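Local coordinates for protein extracellular sialidase/neuraminidase, putative (Aspergillus fumigatus, PDB 2XZI) that probably cleaves terminal deaminated sialic acid (Kdn) from glycoconjugates, as a secreted fungal KDNase of the sialidase family with a six-bladed beta-propeller, at residues Phe54-Arg59 against Gly66-Val71; Gly34-Arg39 against Asn365-Ile370. All coordinates share one frame; numbering follows the deposited sequence.

Contact 1 (Phe54-Arg59 against Gly66-Val71). With NA (sodium ion), chain E.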
ATOM      1  N   PHE A  54      -4.898  -5.122  -4.341  1.00  4.70           N
ATOM      2  CA  PHE A  54      -3.800  -5.264  -5.284  1.00  4.56           C
ATOM      3  C   PHE A  54      -2.565  -5.786  -4.589  1.00  4.11           C
ATOM      4  O   PHE A  54      -2.387  -5.594  -3.379  1.00  4.80           O
ATOM      5  CB  PHE A  54      -3.439  -3.918  -5.901  1.00  5.27           C
ATOM      6  CG  PHE A  54      -4.590  -3.210  -6.542  1.00  3.49           C
ATOM      7  CD1 PHE A  54      -5.385  -2.339  -5.802  1.00  4.76           C
ATOM      8  CD2 PHE A  54      -4.862  -3.374  -7.886  1.00  3.31           C
ATOM      9  CE1 PHE A  54      -6.469  -1.671  -6.402  1.00  4.49           C
ATOM     10  CE2 PHE A  54      -5.948  -2.706  -8.486  1.00  5.52           C
ATOM     11  CZ  PHE A  54      -6.727  -1.845  -7.744  1.00  4.21           C
ATOM     12  N   ALA A  55      -1.707  -6.449  -5.354  1.00  4.77           N
ATOM     13  CA  ALA A  55      -0.423  -6.893  -4.833  1.00  4.65           C
ATOM     14  C   ALA A  55       0.553  -7.130  -5.981  1.00  4.04           C
ATOM     15  O   ALA A  55       0.153  -7.210  -7.165  1.00  4.75           O
ATOM     16  CB  ALA A  55      -0.599  -8.175  -4.028  1.00  4.96           C
ATOM     17  N   GLU A  56       1.829  -7.235  -5.622  1.00  4.39           N
ATOM     18  CA  GLU A  56       2.831  -7.760  -6.517  1.00  4.89           C
ATOM     19  C   GLU A  56       2.848  -9.272  -6.443  1.00  4.88           C
ATOM     20  O   GLU A  56       3.055  -9.860  -5.377  1.00  6.30           O
ATOM     21  CB  GLU A  56       4.204  -7.222  -6.116  1.00  5.13           C
ATOM     22  CG  GLU A  56       4.426  -5.774  -6.506  1.00  6.68           C
ATOM     23  CD  GLU A  56       5.798  -5.271  -6.124  1.00  6.60           C
ATOM     24  OE1 GLU A  56       6.748  -6.089  -6.022  1.00  7.12           O
ATOM     25  OE2 GLU A  56       5.933  -4.043  -5.948  1.00  6.93           O
ATOM     26  N   GLY A  57       2.608  -9.898  -7.591  1.00  4.32           N
ATOM     27  CA  GLY A  57       2.725 -11.351  -7.731  1.00  5.07           C
ATOM     28  C   GLY A  57       4.164 -11.611  -8.139  1.00  5.31           C
ATOM     29  O   GLY A  57       4.578 -11.373  -9.277  1.00  5.40           O
ATOM     30  N   ARG A  58       4.949 -12.067  -7.184  1.00  6.28           N
ATOM     31  CA  ARG A  58       6.369 -12.311  -7.405  1.00  6.62           C
ATOM     32  C   ARG A  58       6.555 -13.766  -7.861  1.00  7.03           C
ATOM     33  O   ARG A  58       6.403 -14.710  -7.076  1.00  7.87           O
ATOM     34  CB  ARG A  58       7.182 -11.918  -6.159  1.00  6.41           C
ATOM     35  CG  ARG A  58       7.013 -10.446  -5.785  1.00  7.09           C
ATOM     36  CD  ARG A  58       7.962  -9.980  -4.701  1.00  5.74           C
ATOM     37  NE  ARG A  58       7.925  -8.516  -4.627  1.00  5.69           N
ATOM     38  CZ  ARG A  58       8.773  -7.766  -3.926  1.00  6.29           C
ATOM     39  NH1 ARG A  58       9.767  -8.310  -3.227  1.00  7.77           N
ATOM     40  NH2 ARG A  58       8.651  -6.442  -3.960  1.00  6.22           N
ATOM     41  N   ARG A  59       6.874 -13.926  -9.145  1.00  7.92           N
ATOM     42  CA  ARG A  59       6.714 -15.203  -9.806  1.00  8.69           C
ATOM     43  C   ARG A  59       7.559 -16.310  -9.222  1.00  8.23           C
ATOM     44  O   ARG A  59       7.032 -17.393  -8.920  1.00  7.53           O
ATOM     45  CB  ARG A  59       6.977 -15.046 -11.290  1.00  8.75           C
ATOM     46  CG  ARG A  59       5.875 -14.262 -12.016  1.00  9.64           C
ATOM     47  CD  ARG A  59       4.847 -15.168 -12.675  1.00 11.11           C
ATOM     48  NE  ARG A  59       5.454 -15.992 -13.732  1.00 11.40           N
ATOM     49  CZ  ARG A  59       5.500 -17.326 -13.720  1.00 12.68           C
ATOM     50  NH1 ARG A  59       4.959 -18.029 -12.719  1.00 12.60           N
ATOM     51  NH2 ARG A  59       6.086 -17.958 -14.738  1.00 15.36           N
ATOM     52  N   GLY A  66      13.221  -9.000 -10.974  1.00  8.57           N
ATOM     53  CA  GLY A  66      12.835 -10.169 -11.762  1.00  9.00           C
ATOM     54  C   GLY A  66      11.390 -10.081 -12.200  1.00  9.19           C
ATOM     55  O   GLY A  66      10.784  -9.010 -12.185  1.00  9.73           O
ATOM     56  N   ASP A  67      10.839 -11.223 -12.609  1.00  9.19           N
ATOM     57  CA  ASP A  67       9.499 -11.286 -13.163  1.00  9.43           C
ATOM     58  C   ASP A  67       8.456 -11.123 -12.051  1.00  8.51           C
ATOM     59  O   ASP A  67       8.253 -12.024 -11.213  1.00  8.73           O
ATOM     60  CB  ASP A  67       9.314 -12.618 -13.902  1.00 10.11           C
ATOM     61  CG  ASP A  67       8.013 -12.695 -14.661  1.00 12.23           C
ATOM     62  OD1 ASP A  67       7.298 -11.673 -14.789  1.00 12.61           O
ATOM     63  OD2 ASP A  67       7.698 -13.796 -15.162  1.00 14.62           O
ATOM     64  N   ILE A  68       7.795  -9.965 -12.057  1.00  7.41           N
ATOM     65  CA  ILE A  68       6.791  -9.615 -11.049  1.00  6.68           C
ATOM     66  C   ILE A  68       5.624  -9.000 -11.785  1.00  7.04           C
ATOM     67  O   ILE A  68       5.816  -8.086 -12.590  1.00  7.49           O
ATOM     68  CB  ILE A  68       7.367  -8.634  -9.995  1.00  7.00           C
ATOM     69  CG1 ILE A  68       8.534  -9.260  -9.229  1.00  6.19           C
ATOM     70  CG2 ILE A  68       6.275  -8.149  -9.038  1.00  6.99           C
ATOM     71  CD1 ILE A  68       9.313  -8.292  -8.344  1.00  7.92           C
ATOM     72  N   ASN A  69       4.429  -9.531 -11.534  1.00  6.83           N
ATOM     73  CA  ASN A  69       3.199  -9.037 -12.154  1.00  7.74           C
ATOM     74  C   ASN A  69       2.332  -8.318 -11.144  1.00  7.30           C
ATOM     75  O   ASN A  69       2.378  -8.636  -9.944  1.00  7.95           O
ATOM     76  CB  ASN A  69       2.407 -10.178 -12.834  1.00  7.95           C
ATOM     77  CG  ASN A  69       3.226 -10.934 -13.833  1.00  9.61           C
ATOM     78  OD1 ASN A  69       4.217 -10.424 -14.339  1.00 10.46           O
ATOM     79  ND2 ASN A  69       2.796 -12.154 -14.164  1.00 13.22           N
ATOM     80  N   LEU A  70       1.539  -7.366 -11.626  1.00  6.13           N
ATOM     81  CA  LEU A  70       0.607  -6.668 -10.743  1.00  6.37           C
ATOM     82  C   LEU A  70      -0.724  -7.381 -10.788  1.00  6.12           C
ATOM     83  O   LEU A  70      -1.389  -7.385 -11.826  1.00  7.09           O
ATOM     84  CB  LEU A  70       0.436  -5.206 -11.171  1.00  6.85           C
ATOM     85  CG  LEU A  70       0.078  -4.201 -10.071  1.00  7.83           C
ATOM     86  CD1 LEU A  70      -1.303  -4.457  -9.447  1.00  7.65           C
ATOM     87  CD2 LEU A  70       1.127  -4.142  -9.006  1.00  9.84           C
ATOM     88  N   VAL A  71      -1.091  -7.979  -9.657  1.00  5.76           N
ATOM     89  CA  VAL A  71      -2.288  -8.815  -9.545  1.00  6.13           C
ATOM     90  C   VAL A  71      -3.314  -8.174  -8.617  1.00  6.56           C
ATOM     91  O   VAL A  71      -3.003  -7.225  -7.899  1.00  6.37           O
ATOM     92  CB  VAL A  71      -1.934 -10.277  -9.110  1.00  6.20           C
ATOM     93  CG1 VAL A  71      -1.049 -10.943 -10.178  1.00  7.08           C
ATOM     94  CG2 VAL A  71      -1.294 -10.327  -7.707  1.00  7.43           C
TER
HETATM   95 NA    NA E 502       5.578 -10.737 -16.239  1.00 12.27          NA
HETATM   96  O   HOH W   1       4.909 -13.116 -16.062  1.00 21.31           O
HETATM   97  O   HOH W   2       6.293  -8.807 -15.293  1.00 12.81           O

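Contact 2 (Gly34-Arg39 against Asn365-Ile370). With KDM (deamino-alpha-neuraminic acid), chain C; KDM (deamino-alpha-neuraminic acid), chain D.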
ATOM      1  N   GLY A  34       1.215 -19.055 -11.676  1.00  8.65           N
ATOM      2  CA  GLY A  34       1.263 -18.947 -10.226  1.00  8.82           C
ATOM      3  C   GLY A  34       2.401 -18.078  -9.749  1.00  7.56           C
ATOM      4  O   GLY A  34       3.188 -17.537 -10.551  1.00  8.69           O
ATOM      5  N   PHE A  35       2.494 -17.952  -8.430  1.00  7.67           N
ATOM      6  CA  PHE A  35       3.429 -17.014  -7.813  1.00  6.99           C
ATOM      7  C   PHE A  35       4.004 -17.593  -6.539  1.00  6.92           C
ATOM      8  O   PHE A  35       3.261 -18.078  -5.652  1.00  7.95           O
ATOM      9  CB  PHE A  35       2.744 -15.661  -7.538  1.00  6.72           C
ATOM     10  CG  PHE A  35       2.147 -15.034  -8.759  1.00  5.56           C
ATOM     11  CD1 PHE A  35       2.904 -14.231  -9.586  1.00  5.90           C
ATOM     12  CD2 PHE A  35       0.830 -15.284  -9.108  1.00  7.35           C
ATOM     13  CE1 PHE A  35       2.360 -13.663 -10.726  1.00  7.35           C
ATOM     14  CE2 PHE A  35       0.263 -14.732 -10.260  1.00  8.10           C
ATOM     15  CZ  PHE A  35       1.016 -13.919 -11.073  1.00  5.50           C
ATOM     16  N   HIS A  36       5.329 -17.548  -6.435  1.00  6.51           N
ATOM     17  CA  HIS A  36       6.010 -17.941  -5.229  1.00  7.37           C
ATOM     18  C   HIS A  36       5.478 -17.129  -4.048  1.00  7.29           C
ATOM     19  O   HIS A  36       5.101 -17.687  -3.010  1.00  7.76           O
ATOM     20  CB  HIS A  36       7.508 -17.715  -5.438  1.00  7.05           C
ATOM     21  CG  HIS A  36       8.335 -18.051  -4.243  1.00  7.93           C
ATOM     22  ND1 HIS A  36       8.456 -17.211  -3.158  1.00  8.06           N
ATOM     23  CD2 HIS A  36       9.099 -19.135  -3.970  1.00  7.60           C
ATOM     24  CE1 HIS A  36       9.250 -17.769  -2.259  1.00  9.01           C
ATOM     25  NE2 HIS A  36       9.646 -18.941  -2.724  1.00  9.95           N
ATOM     26  N   SER A  37       5.449 -15.810  -4.233  1.00  6.78           N
ATOM     27  CA  SER A  37       5.128 -14.858  -3.173  1.00  6.53           C
ATOM     28  C   SER A  37       4.232 -13.751  -3.641  1.00  6.54           C
ATOM     29  O   SER A  37       4.198 -13.389  -4.823  1.00  5.90           O
ATOM     30  CB  SER A  37       6.414 -14.240  -2.646  1.00  6.56           C
ATOM     31  OG  SER A  37       7.138 -15.163  -1.853  1.00  7.85           O
ATOM     32  N   PHE A  38       3.505 -13.205  -2.682  1.00  5.83           N
ATOM     33  CA  PHE A  38       2.753 -11.980  -2.885  1.00  5.46           C
ATOM     34  C   PHE A  38       3.241 -10.988  -1.864  1.00  5.50           C
ATOM     35  O   PHE A  38       3.360 -11.316  -0.694  1.00  4.94           O
ATOM     36  CB  PHE A  38       1.271 -12.230  -2.717  1.00  5.69           C
ATOM     37  CG  PHE A  38       0.703 -13.181  -3.745  1.00  5.23           C
ATOM     38  CD1 PHE A  38       0.319 -12.711  -4.988  1.00  5.63           C
ATOM     39  CD2 PHE A  38       0.550 -14.535  -3.464  1.00  6.78           C
ATOM     40  CE1 PHE A  38      -0.218 -13.556  -5.949  1.00  6.09           C
ATOM     41  CE2 PHE A  38       0.036 -15.396  -4.437  1.00  7.53           C
ATOM     42  CZ  PHE A  38      -0.365 -14.900  -5.667  1.00  7.65           C
ATOM     43  N   ARG A  39       3.576  -9.792  -2.344  1.00  5.00           N
ATOM     44  CA  ARG A  39       4.051  -8.697  -1.485  1.00  4.95           C
ATOM     45  C   ARG A  39       3.465  -7.378  -1.955  1.00  4.81           C
ATOM     46  O   ARG A  39       2.837  -7.311  -3.013  1.00  5.08           O
ATOM     47  CB  ARG A  39       5.580  -8.624  -1.525  1.00  4.48           C
ATOM     48  CG  ARG A  39       6.301  -9.697  -0.702  1.00  5.81           C
ATOM     49  CD  ARG A  39       7.700  -9.246  -0.286  1.00  6.90           C
ATOM     50  NE  ARG A  39       7.586  -8.046   0.522  1.00  6.23           N
ATOM     51  CZ  ARG A  39       8.529  -7.131   0.689  1.00  6.79           C
ATOM     52  NH1 ARG A  39       9.726  -7.266   0.142  1.00  7.83           N
ATOM     53  NH2 ARG A  39       8.242  -6.051   1.412  1.00  6.34           N
ATOM     54  N   ASN A 365      13.902 -17.693  -0.979  1.00  9.84           N
ATOM     55  CA  ASN A 365      12.882 -18.724  -1.056  1.00  9.34           C
ATOM     56  C   ASN A 365      11.839 -18.707   0.066  1.00  8.96           C
ATOM     57  O   ASN A 365      10.974 -19.581   0.107  1.00  8.95           O
ATOM     58  CB  ASN A 365      13.514 -20.121  -1.181  1.00  9.60           C
ATOM     59  CG  ASN A 365      12.503 -21.176  -1.619  1.00 10.35           C
ATOM     60  OD1 ASN A 365      11.710 -20.958  -2.543  1.00 13.43           O
ATOM     61  ND2 ASN A 365      12.528 -22.330  -0.957  1.00 12.76           N
ATOM     62  N   SER A 366      11.909 -17.712   0.951  1.00  8.95           N
ATOM     63  CA  SER A 366      10.891 -17.559   1.979  1.00  8.43           C
ATOM     64  C   SER A 366       9.561 -17.094   1.374  1.00  7.91           C
ATOM     65  O   SER A 366       9.468 -16.015   0.769  1.00  8.28           O
ATOM     66  CB  SER A 366      11.359 -16.627   3.089  1.00  9.31           C
ATOM     67  OG  SER A 366      12.322 -17.285   3.908  1.00 10.18           O
ATOM     68  N   TYR A 367       8.545 -17.935   1.502  1.00  7.71           N
ATOM     69  CA  TYR A 367       7.228 -17.660   0.937  1.00  7.09           C
ATOM     70  C   TYR A 367       6.556 -16.484   1.637  1.00  7.30           C
ATOM     71  O   TYR A 367       6.525 -16.406   2.862  1.00  7.27           O
ATOM     72  CB  TYR A 367       6.351 -18.909   1.016  1.00  8.04           C
ATOM     73  CG  TYR A 367       6.868 -20.038   0.138  1.00  8.22           C
ATOM     74  CD1 TYR A 367       6.608 -20.059  -1.235  1.00 10.17           C
ATOM     75  CD2 TYR A 367       7.638 -21.074   0.686  1.00  9.93           C
ATOM     76  CE1 TYR A 367       7.093 -21.085  -2.046  1.00 11.08           C
ATOM     77  CE2 TYR A 367       8.126 -22.104  -0.121  1.00 11.19           C
ATOM     78  CZ  TYR A 367       7.856 -22.092  -1.480  1.00 12.52           C
ATOM     79  OH  TYR A 367       8.341 -23.114  -2.283  1.00 14.42           O
ATOM     80  N   ARG A 368       6.022 -15.571   0.830  1.00  6.75           N
ATOM     81  CA  ARG A 368       5.340 -14.407   1.383  1.00  6.56           C
ATOM     82  C   ARG A 368       3.877 -14.412   0.990  1.00  6.03           C
ATOM     83  O   ARG A 368       3.540 -14.631  -0.178  1.00  5.77           O
ATOM     84  CB  ARG A 368       5.982 -13.111   0.891  1.00  7.53           C
ATOM     85  CG  ARG A 368       7.480 -13.068   1.015  1.00  8.23           C
ATOM     86  CD  ARG A 368       7.948 -13.180   2.467  1.00  9.71           C
ATOM     87  NE  ARG A 368       9.380 -12.915   2.578  1.00 12.02           N
ATOM     88  CZ  ARG A 368       9.903 -11.691   2.660  1.00 14.87           C
ATOM     89  NH1 ARG A 368       9.110 -10.612   2.663  1.00 14.32           N
ATOM     90  NH2 ARG A 368      11.222 -11.540   2.739  1.00 13.39           N
ATOM     91  N   ALA A 369       3.008 -14.173   1.974  1.00  5.90           N
ATOM     92  CA  ALA A 369       1.560 -14.144   1.767  1.00  5.87           C
ATOM     93  C   ALA A 369       0.987 -12.809   2.243  1.00  6.11           C
ATOM     94  O   ALA A 369       1.675 -12.048   2.913  1.00  6.33           O
ATOM     95  CB  ALA A 369       0.878 -15.312   2.473  1.00  6.44           C
ATOM     96  N   ILE A 370      -0.262 -12.540   1.887  1.00  5.94           N
ATOM     97  CA  ILE A 370      -0.927 -11.322   2.346  1.00  5.80           C
ATOM     98  C   ILE A 370      -2.240 -11.642   3.054  1.00  6.01           C
ATOM     99  O   ILE A 370      -3.085 -12.352   2.524  1.00  5.72           O
ATOM    100  CB  ILE A 370      -1.113 -10.291   1.194  1.00  4.60           C
ATOM    101  CG1 ILE A 370       0.248  -9.914   0.604  1.00  5.43           C
ATOM    102  CG2 ILE A 370      -1.848  -9.063   1.703  1.00  6.13           C
ATOM    103  CD1 ILE A 370       0.179  -9.060  -0.684  1.00  7.03           C
TER
HETATM  104  C2  KDM C 500      11.729  -3.435  -0.058  1.00 17.17           C
HETATM  105  C1  KDM C 500      11.549  -3.805   1.409  1.00 15.48           C
HETATM  106  C3  KDM C 500      10.520  -3.907  -0.887  1.00 15.42           C
HETATM  107  C4  KDM C 500      10.269  -3.046  -2.159  1.00 13.71           C
HETATM  108  C5  KDM C 500      11.443  -2.145  -2.565  1.00 13.09           C
HETATM  109  C6  KDM C 500      11.832  -1.246  -1.366  1.00 15.14           C
HETATM  110  C7  KDM C 500      13.144  -0.476  -1.587  1.00 15.08           C
HETATM  111  C8  KDM C 500      13.377   0.531  -0.446  1.00 16.09           C
HETATM  112  C9  KDM C 500      14.696   1.262  -0.628  1.00 16.78           C
HETATM  113  O5  KDM C 500      11.118  -1.365  -3.744  1.00 11.91           O
HETATM  114  O1A KDM C 500      10.774  -4.747   1.698  1.00 14.82           O
HETATM  115  O1B KDM C 500      12.224  -3.129   2.222  1.00 15.44           O
HETATM  116  O4  KDM C 500       9.979  -3.935  -3.237  1.00 11.01           O
HETATM  117  O6  KDM C 500      11.964  -1.994  -0.111  1.00 17.01           O
HETATM  118  O7  KDM C 500      14.227  -1.409  -1.634  1.00 13.04           O
HETATM  119  O8  KDM C 500      12.335   1.517  -0.419  1.00 16.52           O
HETATM  120  O9  KDM C 500      14.586   2.065  -1.815  1.00 17.94           O
HETATM  121  O2  KDM C 500      12.913  -4.131  -0.466  1.00 17.19           O
HETATM  122  C2  KDM D 501      12.587  -9.920   9.625  1.00 26.14           C
HETATM  123  C1  KDM D 501      12.208  -8.447   9.911  1.00 27.02           C
HETATM  124  C3  KDM D 501      11.416 -10.875   9.953  1.00 25.94           C
HETATM  125  C4  KDM D 501      10.266 -10.725   8.935  1.00 24.74           C
HETATM  126  C5  KDM D 501      10.783 -10.803   7.488  1.00 23.86           C
HETATM  127  C6  KDM D 501      11.943  -9.806   7.265  1.00 25.43           C
HETATM  128  C7  KDM D 501      12.655  -9.743   5.897  1.00 27.17           C
HETATM  129  C8  KDM D 501      13.750  -8.643   5.911  1.00 28.91           C
HETATM  130  C9  KDM D 501      14.580  -8.542   4.611  1.00 30.43           C
HETATM  131  O5  KDM D 501       9.718 -10.521   6.566  1.00 20.17           O
HETATM  132  O1A KDM D 501      12.610  -7.583   9.095  1.00 27.01           O
HETATM  133  O1B KDM D 501      11.527  -8.216  10.937  1.00 25.26           O
HETATM  134  O4  KDM D 501       9.305 -11.758   9.177  1.00 23.96           O
HETATM  135  O6  KDM D 501      12.988 -10.102   8.246  1.00 26.05           O
HETATM  136  O7  KDM D 501      13.248 -11.015   5.592  1.00 26.53           O
HETATM  137  O8  KDM D 501      13.162  -7.368   6.204  1.00 28.51           O
HETATM  138  O9  KDM D 501      13.808  -8.901   3.458  1.00 31.75           O
HETATM  139  O2  KDM D 501      13.712 -10.287  10.436  1.00 28.29           O
HETATM  140  O   HOH W   3       3.890 -10.593   1.926  1.00  6.97           O

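Contact 1 (Phe54-Arg59 against Gly66-Val71)
Strands 54-58 and 68-71 run antiparallel, their short axes 4.5 Å apart; A55-V71 and G57-N69 are the hydrogen-bonded pairs, E56-L70 and R58-I68 the non-hydrogen-bonded ones, and R59 N to D67 O carries the ladder one step past the strands. Its shortest rung joins G57 N to N69 O at 2.7 Å. On the face that carries E56, R58, I68 and L70, I68 packs against the two charged residues: its CG2 touches the stem and OE1 of E56, and its CG1 runs alongside R58, 3.9 Å from R58 CG. The extended R58 chain brings NH2 to 2.8 Å and NE to 3.0 Å from E56 OE1, both from the same face of the carboxylate, with OE1 close to the guanidinium plane, which helps to fix the rotation of that group. This is a beta hairpin, the middle pair of strands in a propeller blade, and E56 acts as a second shell: R58 NH2 also bonds O4 of the deamino-alpha-neuraminic acid in the active-site pocket, R58 NH1 pairs with D64, and E56 OE2 takes the N-H of N104. On the opposite face V71 CG2 packs 4.3 Å from A55 CB. At the hairpin end D67 and N69 each give their OD1 to a sodium ion at 2.4 Å, D67 with its carboxylate anti to the backbone N (chi1 -173°); two waters and the carbonyls of G96 and G98 complete the site. D67 OD2 accepts from one of the metal's waters and meets R59 NE in a weak 3.5 Å salt bridge, planes 89° apart, while R59 NH1 bonds G34 O.

Contact 2 (Gly34-Arg39 against Asn365-Ile370)
The H36 imidazole carries the Y367 ring on one face as an offset stack, centroids 4.2 Å apart and planes 16° from parallel, with Y367 CD1 over the middle of the imidazole; N365 O lies over the same face of the phenol ring as H36, toward its rim. S366 O lies at the imidazole edge, and H36 O meets the edge of the phenol ring. Set anti to the backbone N (chi1 178°), the imidazole reaches across to N365, where NE2 donates to OD1 at 2.9 Å from above the amide carbonyl plane and makes a second, weak bond to N365 O. At the far edge of the ring ND1 shares a hydrogen bond of 2.8 Å with S37 OG, and the same hydroxyl oxygen takes the backbone N-H of R368 at 2.9 Å, so both ring nitrogens are engaged.

R39 and R368 run side by side, and R368 NH1 sits over one face of the R39 guanidinium, 3.5 Å from R39 CD. R39, of the FRIP motif and the arginine triad characteristic of sialidases, holds carboxylate oxygen O1A of the first sugar at its guanidinium edge with NH1 and NH2 together, the NH2 bond being 2.9 Å, and pairs with E354 through NE; R245 and R302 also bond this sugar. R368 NE pairs with D356, and its guanidinium presents a face to O5 of the second sugar.

F38 N bonds R368 O at 2.9 Å, and I370 CD1 packs 3.9 Å from F38 CB. A water donates to both F38 O and A369 O. Strand 37-39 meets strand 368-370 at 53°, joining two propeller blades: 37-45 is an edge strand of the first, whereas 368-375 lies between 12-18 and 349-356 in the last.

Contacts 1 and 2 lie on the same side of the chain's centre, their centres 9 Å apart, and show how a propeller combines local and distant pairings. Along the chain come 34-39, 54-59, 66-71 and, some 300 residues later, 365-370: contact 1 is a hairpin within the first blade, whereas contact 2 brings the last blade against it. Strand 37-45 lies next to 51-58, and backbone bonds probably run from E56 N to R39 O and R58 N to S37 O; F35 packs on G57 and R59. Two arginines of one sugar pocket, R39 and R58, thus come from neighbouring strands, while the sodium site shares R58's end of the hairpin, N69 pointing to the other face.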